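C alpha-dehydrogenase (Sphingobium sp. SYK-6, PDB 4YAC) is an NADH-binding short-chain dehydrogenase/reductase of the lignin beta-aryl ether cleavage pathway that probably oxidises the alpha-carbon alcohol of its substrate with NAD(+). Local coordinates at residues M145-A150 against A163-A168. Sequence-based numbering, arbitrary orientation.
Sequences MSAFVA and AVRGLA
The guanidinium of R165 lies over one face of the F148 phenyl ring, the two planes inclined by 24° and their centres 4.1 Å apart, an offset (parallel-displaced) cation-pi stack in which the flat groups overlap only in part while the two side chains run at about a right angle to each other. NH1 of R165 sits by the CD1-CE1 edge of the ring and CZ of R165 farther out, beyond CE1: CE1 of F148 is 3.4 Å from NH1 and 3.5 Å from CZ of R165. Seen from the other group, CE1 of F148 lies 3.3 Å above the guanidinium plane of R165, toward the rim of that group. At its edge the same guanidinium donates a hydrogen bond, from R165 NH1 to the backbone O of A147, 3.0 Å long with an N-H...O angle of 153°. The acceptor lies near the guanidinium plane, and the donor is somewhat out of the carbonyl plane. R165 reaches them because CG stands anti to the backbone N (chi1 166°) and the chain stays extended from there to NE. Lower down, the methyl of A147 rests against the aliphatic stem, its CB 4.0 Å from CB of R165. NE of R165 forms a salt bridge with E169, one turn along helix 155-174, which would offset much of its buried charge; Y162 of the second subunit also packs against R165. The in-plane bond, the stack and the salt bridge together restrain the guanidinium. The contact joins the short 3-10 turn after strand 137-142 to helix 155-174, within one beta-alpha unit of the Rossmann-type parallel sheet on which short-chain dehydrogenases/reductases are built.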
loop_
_atom_site.group_PDB
_atom_site.type_symbol
_atom_site.label_atom_id
_atom_site.label_comp_id
_atom_site.label_asym_id
_atom_site.label_seq_id
_atom_site.Cartn_x
_atom_site.Cartn_y
_atom_site.Cartn_z
ATOM N N MET A 145 9.582 7.432 -0.271
ATOM C CA MET A 145 8.591 8.499 -0.259
ATOM C C MET A 145 7.495 8.211 -1.284
ATOM O O MET A 145 6.452 8.864 -1.284
ATOM C CB MET A 145 9.242 9.856 -0.529
ATOM C CG MET A 145 9.940 10.456 0.685
ATOM S SD MET A 145 8.858 10.644 2.122
ATOM C CE MET A 145 7.541 11.663 1.458
ATOM N N SER A 146 7.727 7.223 -2.146
ATOM C CA SER A 146 6.688 6.750 -3.057
ATOM C C SER A 146 5.579 6.024 -2.302
ATOM O O SER A 146 4.571 5.643 -2.892
ATOM C CB SER A 146 7.278 5.826 -4.122
ATOM O OG SER A 146 8.066 6.555 -5.044
ATOM N N ALA A 147 5.777 5.817 -1.001
ATOM C CA ALA A 147 4.720 5.296 -0.144
ATOM C C ALA A 147 3.754 6.417 0.251
ATOM O O ALA A 147 2.778 6.175 0.962
ATOM C CB ALA A 147 5.314 4.642 1.095
ATOM N N PHE A 148 4.039 7.637 -0.205
ATOM C CA PHE A 148 3.193 8.799 0.065
ATOM C C PHE A 148 2.818 9.561 -1.201
ATOM O O PHE A 148 1.823 10.288 -1.220
ATOM C CB PHE A 148 3.891 9.769 1.017
ATOM C CG PHE A 148 3.954 9.290 2.434
ATOM C CD1 PHE A 148 2.916 9.550 3.312
ATOM C CD2 PHE A 148 5.056 8.592 2.894
ATOM C CE1 PHE A 148 2.971 9.115 4.620
ATOM C CE2 PHE A 148 5.118 8.155 4.199
ATOM C CZ PHE A 148 4.073 8.417 5.064
ATOM N N VAL A 149 3.630 9.416 -2.244
ATOM C CA VAL A 149 3.499 10.252 -3.433
ATOM C C VAL A 149 3.579 9.455 -4.725
ATOM O O VAL A 149 4.633 8.933 -5.083
ATOM C CB VAL A 149 4.589 11.340 -3.473
ATOM C CG1 VAL A 149 4.291 12.353 -4.576
ATOM C CG2 VAL A 149 4.693 12.036 -2.126
ATOM N N ALA A 150 2.458 9.388 -5.436
ATOM C CA ALA A 150 2.427 8.789 -6.768
ATOM C C ALA A 150 3.009 9.769 -7.788
ATOM O O ALA A 150 2.751 10.970 -7.718
ATOM C CB ALA A 150 1.006 8.403 -7.145
ATOM N N ALA A 163 2.297 -0.827 -0.266
ATOM C CA ALA A 163 2.040 -2.128 0.338
ATOM C C ALA A 163 2.850 -2.328 1.612
ATOM O O ALA A 163 2.285 -2.644 2.656
ATOM C CB ALA A 163 2.340 -3.242 -0.650
ATOM N N VAL A 164 4.163 -2.138 1.543
ATOM C CA VAL A 164 4.996 -2.419 2.709
ATOM C C VAL A 164 4.824 -1.327 3.759
ATOM O O VAL A 164 5.073 -1.567 4.937
ATOM C CB VAL A 164 6.487 -2.582 2.343
ATOM C CG1 VAL A 164 6.676 -3.830 1.489
ATOM C CG2 VAL A 164 7.027 -1.349 1.645
ATOM N N ARG A 165 4.375 -0.141 3.356
ATOM C CA ARG A 165 4.002 0.867 4.346
ATOM C C ARG A 165 2.852 0.333 5.189
ATOM O O ARG A 165 2.859 0.459 6.410
ATOM C CB ARG A 165 3.600 2.190 3.694
ATOM C CG ARG A 165 2.888 3.132 4.662
ATOM C CD ARG A 165 2.481 4.439 4.021
ATOM N NE ARG A 165 1.610 5.205 4.910
ATOM C CZ ARG A 165 0.892 6.260 4.540
ATOM N NH1 ARG A 165 0.932 6.688 3.286
ATOM N NH2 ARG A 165 0.127 6.884 5.424
ATOM N N GLY A 166 1.861 -0.254 4.526
ATOM C CA GLY A 166 0.724 -0.836 5.215
ATOM C C GLY A 166 1.173 -1.927 6.164
ATOM O O GLY A 166 0.713 -2.012 7.307
ATOM N N LEU A 167 2.074 -2.775 5.680
ATOM C CA LEU A 167 2.614 -3.853 6.500
ATOM C C LEU A 167 3.330 -3.282 7.717
ATOM O O LEU A 167 3.179 -3.789 8.830
ATOM C CB LEU A 167 3.574 -4.728 5.690
ATOM C CG LEU A 167 4.318 -5.807 6.488
ATOM C CD1 LEU A 167 3.352 -6.749 7.189
ATOM C CD2 LEU A 167 5.243 -6.587 5.571
ATOM N N ALA A 168 4.104 -2.224 7.503
ATOM C CA ALA A 168 4.838 -1.590 8.596
ATOM C C ALA A 168 3.888 -1.022 9.648
ATOM O O ALA A 168 4.087 -1.229 10.850
ATOM C CB ALA A 168 5.750 -0.496 8.062
#